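Local coordinates for protein 3-dehydroquinate dehydratase (Clostridium difficile, PDB 4H3D) that catalyses the cis-dehydration of 3-dehydroquinate to 3-dehydroshikimate through an imine with an active-site lysine, the third step of the chorismate pathway, at residues Lys11-Gly16 and Asp78-Phe83; Arg19-Val24 and Cys45-Glu50. One frame throughout, in Å; residues are numbered along the deposited sequence.

Interaction 1 of 2, residues Lys11-Gly16 and Asp78-Phe83; sequences KNITIG and DIPLLF
P80 presents CG, the outermost atom of its ring, to two side chains of the N-terminal hairpin at once. I13 lies across it at about a right angle, with CG1 3.7 Å from P80 CG and 4.1 Å from P80 CD, so the isoleucine meets the CG-CD edge of the pyrrolidine rather than the rest of the ring. A first torsion that sets this branch beside the backbone N of I13 and anti to the carbonyl carbon (chi1 -71°) carries CG1 to the proline. K11 adds its CB at 3.7 Å from P80 CG, so K11 and I13 both converge on the same ring carbon. Beyond CB the lysine departs: its chain is bent at chi2 (57°) and straight from there on, crossing D78 at roughly a right angle. Its CE passes 4.1 Å from D78 OD1, yet the ammonium does not settle on that carboxylate, since K11 NZ stays 5.1 Å from D78 OD1 and forms its salt bridge with D115. The hairpin of strands 8-10 and 13-15 thus lies over the residues leading into strand 81-84, as a lid over the end of the TIM barrel where its strands begin. P80 itself packs against I48 of the neighbouring strand. Chemically the contact is small and mostly apolar, carried by aliphatic carbons on one proline edge; the opposite charges of K11 and D78 probably add a modest long-range attraction, whereas the direct ionic hold on the lysine comes from D115.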
ATOM      1  N   LYS B  11     -24.578   0.011 -14.095  1.00 39.75           N
ATOM      2  CA  LYS B  11     -24.544  -1.093 -15.055  1.00 42.16           C
ATOM      3  C   LYS B  11     -24.528  -2.368 -14.197  1.00 42.08           C
ATOM      4  O   LYS B  11     -25.319  -2.460 -13.252  1.00 43.73           O
ATOM      5  CB  LYS B  11     -23.380  -0.954 -16.058  1.00 42.07           C
ATOM      6  CG  LYS B  11     -23.793  -0.579 -17.465  1.00 46.82           C
ATOM      7  CD  LYS B  11     -24.565   0.680 -17.564  1.00 52.55           C
ATOM      8  CE  LYS B  11     -25.010   0.919 -18.998  1.00 57.09           C
ATOM      9  NZ  LYS B  11     -25.899   2.109 -19.115  1.00 59.71           N
ATOM     10  N   ASN B  12     -23.620  -3.291 -14.487  0.60 41.35           N
ATOM     11  CA  ASN B  12     -23.536  -4.545 -13.775  0.60 42.70           C
ATOM     12  C   ASN B  12     -22.376  -4.570 -12.755  0.60 41.25           C
ATOM     13  O   ASN B  12     -21.864  -5.634 -12.423  0.60 43.20           O
ATOM     14  CB  ASN B  12     -23.372  -5.666 -14.805  0.60 45.34           C
ATOM     15  CG  ASN B  12     -24.369  -5.543 -15.964  0.60 44.78           C
ATOM     16  OD1 ASN B  12     -25.584  -5.447 -15.756  0.60 36.32           O
ATOM     17  ND2 ASN B  12     -23.852  -5.540 -17.191  0.60 47.32           N
ATOM     18  N   ILE B  13     -21.985  -3.389 -12.262  1.00 38.18           N
ATOM     19  CA  ILE B  13     -20.880  -3.247 -11.283  1.00 36.83           C
ATOM     20  C   ILE B  13     -21.499  -2.780  -9.949  1.00 35.88           C
ATOM     21  O   ILE B  13     -22.331  -1.880  -9.944  1.00 37.95           O
ATOM     22  CB  ILE B  13     -19.821  -2.192 -11.749  1.00 34.20           C
ATOM     23  CG1 ILE B  13     -19.004  -2.718 -12.932  1.00 37.05           C
ATOM     24  CG2 ILE B  13     -18.874  -1.839 -10.636  1.00 36.55           C
ATOM     25  CD1 ILE B  13     -18.226  -4.027 -12.648  1.00 38.16           C
ATOM     26  N   THR B  14     -21.109  -3.405  -8.836  1.00 34.75           N
ATOM     27  CA  THR B  14     -21.639  -3.054  -7.501  1.00 34.37           C
ATOM     28  C   THR B  14     -20.564  -2.340  -6.690  1.00 32.70           C
ATOM     29  O   THR B  14     -19.684  -2.980  -6.132  1.00 33.11           O
ATOM     30  CB  THR B  14     -22.080  -4.313  -6.708  1.00 37.55           C
ATOM     31  OG1 THR B  14     -23.033  -5.059  -7.470  1.00 39.63           O
ATOM     32  CG2 THR B  14     -22.695  -3.924  -5.378  1.00 36.80           C
ATOM     33  N   ILE B  15     -20.639  -1.007  -6.635  1.00 31.56           N
ATOM     34  CA  ILE B  15     -19.663  -0.206  -5.888  1.00 29.22           C
ATOM     35  C   ILE B  15     -20.005  -0.316  -4.423  1.00 30.69           C
ATOM     36  O   ILE B  15     -21.174  -0.189  -4.040  1.00 29.33           O
ATOM     37  CB  ILE B  15     -19.687   1.283  -6.320  1.00 28.45           C
ATOM     38  CG1 ILE B  15     -19.470   1.399  -7.833  1.00 27.69           C
ATOM     39  CG2 ILE B  15     -18.605   2.117  -5.558  1.00 23.34           C
ATOM     40  CD1 ILE B  15     -19.481   2.825  -8.340  1.00 31.45           C
ATOM     41  N   GLY B  16     -18.992  -0.560  -3.599  1.00 32.67           N
ATOM     42  CA  GLY B  16     -19.188  -0.713  -2.160  1.00 35.35           C
ATOM     43  C   GLY B  16     -19.114  -2.151  -1.704  1.00 39.16           C
ATOM     44  O   GLY B  16     -19.233  -2.435  -0.522  1.00 42.46           O
ATOM     45  N   ASP B  78     -21.369  -1.823 -22.329  1.00 39.76           N
ATOM     46  CA  ASP B  78     -22.008  -1.729 -21.032  1.00 40.14           C
ATOM     47  C   ASP B  78     -21.059  -1.403 -19.891  1.00 36.77           C
ATOM     48  O   ASP B  78     -21.419  -1.585 -18.746  1.00 37.89           O
ATOM     49  CB  ASP B  78     -22.791  -3.012 -20.728  1.00 42.04           C
ATOM     50  CG  ASP B  78     -24.042  -3.152 -21.595  1.00 50.66           C
ATOM     51  OD1 ASP B  78     -24.795  -2.146 -21.741  1.00 52.86           O
ATOM     52  OD2 ASP B  78     -24.280  -4.271 -22.114  1.00 57.27           O
ATOM     53  N   ILE B  79     -19.858  -0.910 -20.195  1.00 32.74           N
ATOM     54  CA  ILE B  79     -18.934  -0.487 -19.131  1.00 29.59           C
ATOM     55  C   ILE B  79     -19.519   0.783 -18.479  1.00 26.68           C
ATOM     56  O   ILE B  79     -19.922   1.704 -19.187  1.00 26.65           O
ATOM     57  CB  ILE B  79     -17.522  -0.196 -19.691  1.00 29.61           C
ATOM     58  CG1 ILE B  79     -16.866  -1.485 -20.171  1.00 31.34           C
ATOM     59  CG2 ILE B  79     -16.636   0.426 -18.621  1.00 27.12           C
ATOM     60  CD1 ILE B  79     -15.489  -1.283 -20.809  1.00 34.67           C
ATOM     61  N   PRO B  80     -19.603   0.826 -17.138  1.00 25.75           N
ATOM     62  CA  PRO B  80     -20.125   2.055 -16.531  1.00 23.76           C
ATOM     63  C   PRO B  80     -19.314   3.291 -16.940  1.00 21.30           C
ATOM     64  O   PRO B  80     -18.087   3.241 -16.970  1.00 22.25           O
ATOM     65  CB  PRO B  80     -19.986   1.797 -15.034  1.00 24.54           C
ATOM     66  CG  PRO B  80     -20.075   0.281 -14.892  1.00 28.20           C
ATOM     67  CD  PRO B  80     -19.560  -0.304 -16.191  1.00 26.91           C
ATOM     68  N   LEU B  81     -20.006   4.380 -17.264  1.00 21.31           N
ATOM     69  CA  LEU B  81     -19.356   5.610 -17.687  1.00 20.24           C
ATOM     70  C   LEU B  81     -19.651   6.736 -16.711  1.00 19.40           C
ATOM     71  O   LEU B  81     -20.830   7.047 -16.429  1.00 20.84           O
ATOM     72  CB  LEU B  81     -19.836   6.011 -19.088  1.00 21.47           C
ATOM     73  CG  LEU B  81     -19.266   7.289 -19.693  1.00 21.81           C
ATOM     74  CD1 LEU B  81     -17.772   7.179 -19.880  1.00 21.40           C
ATOM     75  CD2 LEU B  81     -19.952   7.576 -21.051  1.00 25.45           C
ATOM     76  N   LEU B  82     -18.579   7.335 -16.200  1.00 20.27           N
ATOM     77  CA  LEU B  82     -18.643   8.510 -15.307  1.00 19.48           C
ATOM     78  C   LEU B  82     -18.348   9.762 -16.132  1.00 19.21           C
ATOM     79  O   LEU B  82     -17.347   9.810 -16.842  1.00 20.99           O
ATOM     80  CB  LEU B  82     -17.595   8.375 -14.193  1.00 20.26           C
ATOM     81  CG  LEU B  82     -17.243   9.639 -13.368  1.00 18.27           C
ATOM     82  CD1 LEU B  82     -18.490  10.223 -12.662  1.00 17.07           C
ATOM     83  CD2 LEU B  82     -16.107   9.325 -12.362  1.00 19.34           C
ATOM     84  N   PHE B  83     -19.221  10.765 -16.040  1.00 18.05           N
ATOM     85  CA  PHE B  83     -19.060  12.031 -16.764  1.00 17.92           C
ATOM     86  C   PHE B  83     -18.589  13.063 -15.763  1.00 17.17           C
ATOM     87  O   PHE B  83     -19.248  13.283 -14.758  1.00 19.27           O
ATOM     88  CB  PHE B  83     -20.392  12.454 -17.367  1.00 18.25           C
ATOM     89  CG  PHE B  83     -20.322  13.705 -18.180  1.00 19.28           C
ATOM     90  CD1 PHE B  83     -19.816  13.678 -19.451  1.00 19.84           C
ATOM     91  CD2 PHE B  83     -20.793  14.907 -17.679  1.00 21.93           C
ATOM     92  CE1 PHE B  83     -19.755  14.844 -20.234  1.00 20.67           C
ATOM     93  CE2 PHE B  83     -20.745  16.070 -18.460  1.00 23.54           C
ATOM     94  CZ  PHE B  83     -20.226  16.023 -19.738  1.00 18.77           C
TER

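Interaction 2 of 2, residues Arg19-Val24 and Cys45-Glu50; sequences RPKICV and CLDIIE
With CG beside the backbone N and anti to the carbonyl carbon (chi1 -61°), D47 swings its carboxylate back over K21 and I22, while R19, extended as far as CD and then bent at chi3, brings its guanidinium to the same place. D47 OD2 takes the amide of I22 on its anti lone pair, N to OD2 2.8 Å and nearly straight at 166°. D47 OD2 also forms a salt bridge with R19 NH2 at 3.2 Å, arriving at the guanidinium edge, although the two flat groups are turned 75° apart. A water bridges this pair, accepting from R19 NH2 and donating to D47 OD2. R19 is steadied further by P20 O, which receives both NE and NH2 side-on, and by N247 and N251, which take NH1. The aspartate carboxylate therefore stands in for a strand partner where the ladder begins. I22 O next accepts from two successive amides, D47 N at 2.9 Å and I48 N, and the parallel pairing continues with V24 N to I48 O at 3.0 Å and E50 N to V24 O at 2.9 Å. On one face C23 SG rests 3.6 Å from E50 CB and 3.8 Å from I48 CG2; on the other, V24 CG2 meets L46 CD2 at 3.9 Å. E50, a 3-dehydroquinate-binding residue, hydrogen-bonds T84 through OE2. These are the first two strands of the TIM barrel, joined by a beta-alpha-beta crossover through helix 31-41, whose L41 touches V24, L46 and I49. Helix 243-256 packs on I22 and V24, and strand 227-229 flanks strand 21-26 to close the barrel.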
ATOM      1  N   ARG B  19     -13.731  -6.027  -3.637  1.00 36.71           N
ATOM      2  CA  ARG B  19     -12.529  -5.345  -4.011  1.00 33.93           C
ATOM      3  C   ARG B  19     -12.913  -3.953  -4.532  1.00 30.33           C
ATOM      4  O   ARG B  19     -13.953  -3.814  -5.161  1.00 29.64           O
ATOM      5  CB  ARG B  19     -11.846  -6.139  -5.117  1.00 35.73           C
ATOM      6  CG  ARG B  19     -10.355  -5.908  -5.232  1.00 39.71           C
ATOM      7  CD  ARG B  19      -9.874  -6.217  -6.631  1.00 41.08           C
ATOM      8  NE  ARG B  19     -10.364  -5.187  -7.537  1.00 40.19           N
ATOM      9  CZ  ARG B  19     -10.019  -5.064  -8.808  1.00 40.77           C
ATOM     10  NH1 ARG B  19      -9.165  -5.917  -9.362  1.00 37.61           N
ATOM     11  NH2 ARG B  19     -10.535  -4.073  -9.530  1.00 40.58           N
ATOM     12  N   PRO B  20     -12.095  -2.920  -4.250  1.00 27.15           N
ATOM     13  CA  PRO B  20     -12.397  -1.610  -4.801  1.00 25.14           C
ATOM     14  C   PRO B  20     -12.447  -1.662  -6.311  1.00 24.29           C
ATOM     15  O   PRO B  20     -11.724  -2.450  -6.925  1.00 23.18           O
ATOM     16  CB  PRO B  20     -11.202  -0.763  -4.370  1.00 26.89           C
ATOM     17  CG  PRO B  20     -10.721  -1.415  -3.133  1.00 27.81           C
ATOM     18  CD  PRO B  20     -11.010  -2.859  -3.261  1.00 29.64           C
ATOM     19  N   LYS B  21     -13.270  -0.813  -6.902  1.00 22.56           N
ATOM     20  CA  LYS B  21     -13.401  -0.766  -8.347  1.00 22.96           C
ATOM     21  C   LYS B  21     -12.388   0.213  -8.912  1.00 22.28           C
ATOM     22  O   LYS B  21     -12.077   1.236  -8.287  1.00 21.59           O
ATOM     23  CB  LYS B  21     -14.827  -0.373  -8.739  1.00 23.34           C
ATOM     24  CG  LYS B  21     -15.920  -1.218  -8.028  1.00 28.04           C
ATOM     25  CD  LYS B  21     -15.765  -2.708  -8.281  1.00 31.70           C
ATOM     26  CE  LYS B  21     -16.843  -3.517  -7.553  1.00 36.11           C
ATOM     27  NZ  LYS B  21     -16.640  -3.494  -6.058  1.00 37.35           N
ATOM     28  N   ILE B  22     -11.867  -0.103 -10.086  1.00 22.25           N
ATOM     29  CA  ILE B  22     -10.876   0.743 -10.735  1.00 22.66           C
ATOM     30  C   ILE B  22     -11.510   1.571 -11.828  1.00 21.70           C
ATOM     31  O   ILE B  22     -12.197   1.028 -12.730  1.00 19.37           O
ATOM     32  CB  ILE B  22      -9.754  -0.090 -11.386  1.00 25.06           C
ATOM     33  CG1 ILE B  22      -9.017  -0.900 -10.332  1.00 27.60           C
ATOM     34  CG2 ILE B  22      -8.760   0.835 -12.119  1.00 27.51           C
ATOM     35  CD1 ILE B  22      -7.945  -1.817 -10.903  1.00 28.28           C
ATOM     36  N   CYS B  23     -11.258   2.875 -11.766  1.00 20.51           N
ATOM     37  CA  CYS B  23     -11.748   3.835 -12.742  1.00 21.69           C
ATOM     38  C   CYS B  23     -10.564   4.428 -13.488  1.00 21.81           C
ATOM     39  O   CYS B  23      -9.546   4.788 -12.872  1.00 21.52           O
ATOM     40  CB  CYS B  23     -12.504   4.964 -12.038  1.00 22.59           C
ATOM     41  SG  CYS B  23     -13.234   6.158 -13.120  1.00 27.59           S
ATOM     42  N   VAL B  24     -10.685   4.529 -14.806  1.00 21.80           N
ATOM     43  CA  VAL B  24      -9.636   5.093 -15.640  1.00 22.71           C
ATOM     44  C   VAL B  24     -10.212   6.237 -16.468  1.00 24.64           C
ATOM     45  O   VAL B  24     -11.246   6.068 -17.110  1.00 21.63           O
ATOM     46  CB  VAL B  24      -9.071   4.031 -16.595  1.00 26.10           C
ATOM     47  CG1 VAL B  24      -7.919   4.604 -17.391  1.00 25.05           C
ATOM     48  CG2 VAL B  24      -8.636   2.787 -15.813  1.00 24.39           C
ATOM     49  N   CYS B  45      -9.007  -5.043 -17.926  0.50 40.03           N
ATOM     50  CA  CYS B  45      -9.600  -5.296 -16.627  0.50 39.73           C
ATOM     51  C   CYS B  45      -9.675  -4.004 -15.874  0.50 38.13           C
ATOM     52  O   CYS B  45      -8.735  -3.604 -15.186  0.50 39.93           O
ATOM     53  CB  CYS B  45      -8.807  -6.312 -15.830  0.50 40.28           C
ATOM     54  SG  CYS B  45      -8.718  -7.906 -16.604  0.50 42.64           S
ATOM     55  N   LEU B  46     -10.784  -3.322 -16.063  1.00 36.49           N
ATOM     56  CA  LEU B  46     -11.069  -2.094 -15.353  1.00 33.78           C
ATOM     57  C   LEU B  46     -12.574  -2.152 -15.121  1.00 31.82           C
ATOM     58  O   LEU B  46     -13.270  -2.955 -15.750  1.00 31.62           O
ATOM     59  CB  LEU B  46     -10.654  -0.875 -16.166  1.00 34.31           C
ATOM     60  CG  LEU B  46     -11.301  -0.660 -17.531  1.00 36.56           C
ATOM     61  CD1 LEU B  46     -12.771  -0.261 -17.368  1.00 38.95           C
ATOM     62  CD2 LEU B  46     -10.539   0.416 -18.301  1.00 38.38           C
ATOM     63  N   ASP B  47     -13.079  -1.313 -14.237  1.00 27.20           N
ATOM     64  CA  ASP B  47     -14.463  -1.374 -13.875  1.00 26.68           C
ATOM     65  C   ASP B  47     -15.285  -0.221 -14.419  1.00 24.95           C
ATOM     66  O   ASP B  47     -16.401  -0.413 -14.847  1.00 25.46           O
ATOM     67  CB  ASP B  47     -14.564  -1.428 -12.351  1.00 26.19           C
ATOM     68  CG  ASP B  47     -13.890  -2.649 -11.774  1.00 29.89           C
ATOM     69  OD1 ASP B  47     -14.323  -3.763 -12.109  1.00 30.56           O
ATOM     70  OD2 ASP B  47     -12.916  -2.504 -10.990  1.00 27.11           O
ATOM     71  N   ILE B  48     -14.714   0.968 -14.407  1.00 22.72           N
ATOM     72  CA  ILE B  48     -15.426   2.174 -14.791  1.00 22.60           C
ATOM     73  C   ILE B  48     -14.516   3.053 -15.621  1.00 21.37           C
ATOM     74  O   ILE B  48     -13.303   3.114 -15.378  1.00 19.90           O
ATOM     75  CB  ILE B  48     -15.828   2.983 -13.521  1.00 23.80           C
ATOM     76  CG1 ILE B  48     -16.732   2.144 -12.608  1.00 26.88           C
ATOM     77  CG2 ILE B  48     -16.499   4.324 -13.887  1.00 20.51           C
ATOM     78  CD1 ILE B  48     -17.021   2.798 -11.262  1.00 28.07           C
ATOM     79  N   ILE B  49     -15.101   3.722 -16.601  1.00 20.21           N
ATOM     80  CA  ILE B  49     -14.390   4.668 -17.428  1.00 21.23           C
ATOM     81  C   ILE B  49     -14.932   6.067 -17.100  1.00 21.27           C
ATOM     82  O   ILE B  49     -16.135   6.248 -16.990  1.00 20.87           O
ATOM     83  CB  ILE B  49     -14.575   4.376 -18.920  1.00 23.02           C
ATOM     84  CG1 ILE B  49     -13.836   3.086 -19.289  1.00 24.83           C
ATOM     85  CG2 ILE B  49     -14.052   5.538 -19.753  1.00 21.09           C
ATOM     86  CD1 ILE B  49     -14.043   2.614 -20.749  1.00 26.03           C
ATOM     87  N   GLU B  50     -14.025   7.021 -16.892  1.00 19.79           N
ATOM     88  CA  GLU B  50     -14.394   8.404 -16.617  1.00 19.02           C
ATOM     89  C   GLU B  50     -14.056   9.248 -17.820  1.00 19.77           C
ATOM     90  O   GLU B  50     -12.943   9.196 -18.310  1.00 23.41           O
ATOM     91  CB  GLU B  50     -13.615   8.952 -15.403  1.00 18.91           C
ATOM     92  CG  GLU B  50     -13.817  10.469 -15.160  1.00 19.79           C
ATOM     93  CD  GLU B  50     -12.989  11.013 -13.978  1.00 25.33           C
ATOM     94  OE1 GLU B  50     -11.776  10.713 -13.904  1.00 28.35           O
ATOM     95  OE2 GLU B  50     -13.559  11.739 -13.135  1.00 26.50           O
TER
HETATM   96  O   HOH W   1     -10.687  -3.965 -12.258  1.00 38.66           O

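How the interactions relate
The centres of interactions 1 and 2 are 8 Å apart, and strand 48-52 ties them together as the barrel neighbour of strand 81-84: L82 N lies 2.8 Å from I49 O and I49 N 3.0 Å from P80 O, both probable hydrogen bonds. P80 CD also packs 3.4 Å from D47 O. A second link runs through the hairpin, where K21 NZ reaches T14 O in a weak hydrogen bond. Interaction 1 remains on the covered end of the barrel, the side chain of P80 about 10 Å from that of E50. Interaction 2 leads inward to the active site, where the E50 side chain is about 5 Å from the bound comenic acid derivative and from the side chain of K174, the Schiff-base lysine.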